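Local coordinates for uncharacterized protein Tm1679 (PDB 3H3E) that is of unknown function but binds zinc and has a metallo-beta-lactamase fold, consistent with a metal-dependent hydrolase or a transferase, at residues D158-E163 with C180-I185; G134-R139 with D186-D191. The protein carries 2 engineered substitutions. All blocks are in the same frame, centred on the assembly; numbering follows the deposited sequence.

Contacts 1 and 2 have centres about 9 Å apart, and in sequence both segments of contact 1 fall between those of contact 2. Residues 180-185 run directly into helix 185-193, which carries residues 186-191, so a zinc-bearing loop and the helix it starts each pack against a different loop. R183 joins the two contacts: its NH1 probably donates to A136 O, and its own carbonyl oxygen accepts from N187 ND2. Contact 1 includes H182, which binds zinc with H69 and H71. Contact 2 lies farther from this site, the side chain of I188 being about 11 Å from the metal and about 7 Å from the side chain of H182.

Contact 1. Residues D158-E163 with C180-I185; sequences DLFEDE and CSHRGI. With ZN (zinc ion), chain B.
F160 and H182 are the nearest CA pair, 6.8 Å apart, where a type I beta turn from F160 to E163 faces the loop that leads into helix 185-193. This loop belongs to the zinc site of the metallo-beta-lactamase fold. H182 NE2 binds the zinc ion at 2.4 Å, and H69 and H71 supply the other two protein ligands.

The H182 imidazole lies on the F160 ring in an offset stack, with centroids 3.9 Å apart and planes only 10° from parallel. H182 CB also sits over the same phenyl face in a CH-pi contact, so the phenyl ring lies against both the imidazole and the CB of H182. The opposite face of F160 has the carboxylate oxygen D158 OD2 near its rim, and D158 OD1 closes an Asx turn by accepting from F160 N.

E163 grips the backbone of H182 and R183. With CG anti to the backbone N (chi1 -177°), its extended chain brings both carboxylate oxygens to the 180-185 loop. OE2 takes H182 N on its syn lone pair at 2.7 Å, while OE1 accepts from R183 N at 3.0 Å. A water links OE2 to C180 N, and C180 itself is held in a disulfide with C237. E163 thus acts as a second-shell residue, fixing the main chain from which the zinc-binding histidine projects.

Farther from the metal, R183 reaches toward the start of the turn. Its NE donates to L159 O at 3.0 Å, whereas NH1 probably bonds to A136 O. E161 OE1 stands 3.3 Å from R183 NH2, well out of the guanidinium plane, making a salt bridge by charge alone. A water lying in that plane also bridges the pair, accepting from R183 NH2 at 2.8 Å and donating to E161 OE2.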
# COMPACT_ATOMS: atom_id res chain seq x y z
N ASP A 158 -3.86 14.25 -10.97
CA ASP A 158 -2.99 13.11 -10.65
C ASP A 158 -3.73 11.79 -10.84
O ASP A 158 -4.73 11.54 -10.15
CB ASP A 158 -2.48 13.23 -9.21
CG ASP A 158 -1.35 12.26 -8.90
OD1 ASP A 158 -0.94 11.48 -9.78
OD2 ASP A 158 -0.84 12.29 -7.76
N LEU A 159 -3.23 10.94 -11.75
CA LEU A 159 -3.85 9.63 -11.99
C LEU A 159 -3.07 8.50 -11.32
O LEU A 159 -3.42 7.33 -11.42
CB LEU A 159 -4.00 9.36 -13.49
CG LEU A 159 -4.80 10.33 -14.38
CD1 LEU A 159 -5.41 9.53 -15.50
CD2 LEU A 159 -5.89 11.08 -13.64
N PHE A 160 -1.99 8.87 -10.64
CA PHE A 160 -1.20 7.94 -9.86
C PHE A 160 -0.51 6.89 -10.71
O PHE A 160 -0.54 5.70 -10.42
CB PHE A 160 -2.04 7.34 -8.74
CG PHE A 160 -2.47 8.35 -7.74
CD1 PHE A 160 -3.62 9.08 -7.92
CD2 PHE A 160 -1.69 8.61 -6.63
CE1 PHE A 160 -4.01 10.05 -6.99
CE2 PHE A 160 -2.08 9.58 -5.69
CZ PHE A 160 -3.23 10.29 -5.88
N GLU A 161 0.14 7.37 -11.76
CA GLU A 161 0.94 6.53 -12.62
C GLU A 161 2.11 5.93 -11.84
O GLU A 161 2.83 5.06 -12.35
CB GLU A 161 1.47 7.34 -13.80
CG GLU A 161 0.42 8.08 -14.59
CD GLU A 161 -0.32 7.18 -15.55
OE1 GLU A 161 -0.16 5.94 -15.48
OE2 GLU A 161 -1.09 7.72 -16.38
N ASP A 162 2.29 6.40 -10.61
CA ASP A 162 3.36 5.93 -9.73
C ASP A 162 2.95 4.79 -8.80
O ASP A 162 3.80 4.20 -8.16
CB ASP A 162 3.88 7.07 -8.87
CG ASP A 162 2.78 7.74 -8.05
OD1 ASP A 162 1.71 8.04 -8.62
OD2 ASP A 162 2.99 7.98 -6.84
N GLU A 163 1.66 4.49 -8.74
CA GLU A 163 1.14 3.51 -7.79
C GLU A 163 1.50 2.08 -8.14
O GLU A 163 1.35 1.66 -9.28
CB GLU A 163 -0.39 3.62 -7.71
CG GLU A 163 -1.00 2.69 -6.71
CD GLU A 163 -2.42 3.09 -6.35
OE1 GLU A 163 -3.36 2.70 -7.08
OE2 GLU A 163 -2.58 3.80 -5.33
N CYS A 180 -2.49 2.71 -0.67
CA CYS A 180 -3.69 3.53 -0.62
C CYS A 180 -4.74 3.17 -1.69
O CYS A 180 -5.91 3.52 -1.56
CB CYS A 180 -3.31 5.02 -0.67
SG CYS A 180 -3.77 5.94 0.78
N SER A 181 -4.32 2.49 -2.74
CA SER A 181 -5.23 2.08 -3.80
C SER A 181 -5.96 3.25 -4.44
O SER A 181 -7.18 3.28 -4.46
CB SER A 181 -6.26 1.09 -3.27
OG SER A 181 -5.63 -0.00 -2.63
N HIS A 182 -5.22 4.20 -4.99
CA HIS A 182 -5.84 5.38 -5.59
C HIS A 182 -6.50 5.05 -6.92
O HIS A 182 -7.47 5.68 -7.34
CB HIS A 182 -4.80 6.47 -5.78
CG HIS A 182 -4.46 7.22 -4.53
ND1 HIS A 182 -5.35 8.08 -3.92
CD2 HIS A 182 -3.34 7.24 -3.77
CE1 HIS A 182 -4.79 8.61 -2.84
NE2 HIS A 182 -3.57 8.11 -2.73
N ARG A 183 -5.96 4.04 -7.58
CA ARG A 183 -6.47 3.64 -8.87
C ARG A 183 -7.67 2.71 -8.73
O ARG A 183 -8.29 2.36 -9.71
CB ARG A 183 -5.37 2.98 -9.68
CG ARG A 183 -4.26 3.94 -10.10
CD ARG A 183 -3.65 3.42 -11.39
NE ARG A 183 -3.34 4.51 -12.29
CZ ARG A 183 -3.50 4.45 -13.61
NH1 ARG A 183 -3.97 3.36 -14.17
NH2 ARG A 183 -3.20 5.50 -14.35
N GLY A 184 -7.98 2.33 -7.49
CA GLY A 184 -9.12 1.46 -7.21
C GLY A 184 -8.71 0.07 -6.76
O GLY A 184 -8.01 -0.62 -7.48
N ILE A 185 -9.14 -0.34 -5.57
CA ILE A 185 -8.68 -1.62 -5.03
C ILE A 185 -9.25 -2.75 -5.85
O ILE A 185 -8.60 -3.78 -6.04
CB ILE A 185 -9.04 -1.78 -3.55
CG1 ILE A 185 -8.50 -3.10 -2.99
CG2 ILE A 185 -10.54 -1.75 -3.37
CD1 ILE A 185 -7.09 -3.38 -3.28
ZN ZN B . -2.01 8.50 -0.98
O HOH W 1 -3.22 5.79 -17.15
O HOH W 2 -1.39 2.79 -3.14

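Contact 2. Residues G134-R139 with D186-D191; sequences GPANLR and DNILLD
A136 presses against the first turns of helix 185-193, which follows the zinc-bearing loop of the metallo-beta-lactamase fold. The tightly packed, buried part is here: A136 CB lies 3.6 Å from I188 CG1 and also packs against N187. Next to it, N137 N donates to D191 OD2 at 2.9 Å, approaching from above the carboxylate plane; a water donates to this same oxygen and to G134 O.

The buried amide of N187 is held from several sides. Its ND2 donates to R183 O and makes a weak bond to L138 O, while OD1 accepts from R139 NH1 at 3.0 Å, in the guanidinium plane. The same NH1 also uses an in-plane lone pair of N187 O, an oxygen already engaged by the helical bond from D191 N.

On the more exposed side, formed by N137, R139 and D191, water joins in. An Asx turn, with R139 N donating to N137 OD1, closes this end of the segment. R139, extended from CG to NE, reaches across the helix surface with L190 CB over one guanidinium face and N137 CB over the other. Its NH2 forms a salt bridge with D191 OD1, the planes of the two groups 75° apart. Beside it a water accepts from N137 ND2 at 3.0 Å and donates only weakly to D191 OD1.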
# COMPACT_ATOMS: atom_id res chain seq x y z
N GLY A 134 2.36 -2.69 -11.43
CA GLY A 134 2.33 -1.26 -11.69
C GLY A 134 0.93 -0.70 -11.62
O GLY A 134 -0.01 -1.39 -11.21
N PRO A 135 0.77 0.56 -12.05
CA PRO A 135 -0.50 1.27 -11.92
C PRO A 135 -1.64 0.42 -12.49
O PRO A 135 -1.55 -0.04 -13.63
CB PRO A 135 -0.30 2.50 -12.79
CG PRO A 135 1.11 2.62 -13.01
CD PRO A 135 1.72 1.28 -12.90
N ALA A 136 -2.69 0.23 -11.70
CA ALA A 136 -3.84 -0.57 -12.12
C ALA A 136 -4.60 0.10 -13.24
O ALA A 136 -4.68 1.32 -13.32
CB ALA A 136 -4.76 -0.80 -10.95
N ASN A 137 -5.18 -0.72 -14.10
CA ASN A 137 -6.06 -0.25 -15.15
C ASN A 137 -7.32 0.33 -14.52
O ASN A 137 -8.01 -0.35 -13.76
CB ASN A 137 -6.41 -1.44 -16.06
CG ASN A 137 -7.37 -1.08 -17.18
OD1 ASN A 137 -7.99 -0.02 -17.18
ND2 ASN A 137 -7.51 -1.98 -18.13
N LEU A 138 -7.62 1.58 -14.83
CA LEU A 138 -8.76 2.26 -14.21
C LEU A 138 -10.14 1.81 -14.70
O LEU A 138 -11.15 2.16 -14.09
CB LEU A 138 -8.62 3.77 -14.40
CG LEU A 138 -7.56 4.41 -13.52
CD1 LEU A 138 -7.14 5.73 -14.10
CD2 LEU A 138 -8.07 4.58 -12.10
N ARG A 139 -10.18 1.03 -15.78
CA ARG A 139 -11.44 0.59 -16.38
C ARG A 139 -12.56 1.63 -16.38
O ARG A 139 -13.70 1.33 -16.02
CB ARG A 139 -11.92 -0.69 -15.71
CG ARG A 139 -11.01 -1.86 -15.99
CD ARG A 139 -11.21 -2.99 -15.02
NE ARG A 139 -10.19 -4.02 -15.22
CZ ARG A 139 -9.10 -4.14 -14.48
NH1 ARG A 139 -8.88 -3.30 -13.47
NH2 ARG A 139 -8.23 -5.10 -14.76
N ASP A 186 -10.44 -2.54 -6.38
CA ASP A 186 -11.04 -3.46 -7.35
C ASP A 186 -10.25 -3.57 -8.66
O ASP A 186 -10.01 -4.67 -9.16
CB ASP A 186 -12.51 -3.13 -7.62
CG ASP A 186 -12.73 -1.70 -8.15
OD1 ASP A 186 -11.94 -0.78 -7.84
OD2 ASP A 186 -13.75 -1.48 -8.85
N ASN A 187 -9.84 -2.44 -9.22
CA ASN A 187 -8.99 -2.45 -10.42
C ASN A 187 -7.69 -3.16 -10.16
O ASN A 187 -7.15 -3.87 -11.00
CB ASN A 187 -8.72 -1.02 -10.90
CG ASN A 187 -9.91 -0.43 -11.60
OD1 ASN A 187 -10.64 -1.14 -12.27
ND2 ASN A 187 -10.13 0.86 -11.42
N ILE A 188 -7.19 -2.96 -8.95
CA ILE A 188 -5.93 -3.53 -8.54
C ILE A 188 -6.06 -5.04 -8.51
O ILE A 188 -5.19 -5.75 -9.00
CB ILE A 188 -5.49 -2.96 -7.19
CG1 ILE A 188 -5.01 -1.52 -7.39
CG2 ILE A 188 -4.43 -3.83 -6.57
CD1 ILE A 188 -4.71 -0.75 -6.12
N LEU A 189 -7.16 -5.54 -7.96
CA LEU A 189 -7.34 -6.99 -7.82
C LEU A 189 -7.59 -7.66 -9.16
O LEU A 189 -7.08 -8.74 -9.42
CB LEU A 189 -8.48 -7.30 -6.86
CG LEU A 189 -8.23 -6.94 -5.39
CD1 LEU A 189 -9.39 -7.40 -4.55
CD2 LEU A 189 -6.96 -7.59 -4.91
N LEU A 190 -8.37 -7.01 -10.00
CA LEU A 190 -8.64 -7.49 -11.34
C LEU A 190 -7.36 -7.53 -12.16
O LEU A 190 -7.13 -8.46 -12.92
CB LEU A 190 -9.68 -6.60 -12.03
CG LEU A 190 -11.07 -6.51 -11.39
CD1 LEU A 190 -11.83 -5.29 -11.89
CD2 LEU A 190 -11.84 -7.78 -11.68
N ASP A 191 -6.51 -6.52 -12.01
CA ASP A 191 -5.24 -6.54 -12.71
C ASP A 191 -4.44 -7.77 -12.28
O ASP A 191 -3.83 -8.45 -13.10
CB ASP A 191 -4.44 -5.26 -12.49
CG ASP A 191 -4.74 -4.19 -13.54
OD1 ASP A 191 -5.83 -4.22 -14.14
OD2 ASP A 191 -3.87 -3.32 -13.78
O HOH W 3 -1.54 -3.61 -12.27
O HOH W 4 -5.90 -4.46 -17.49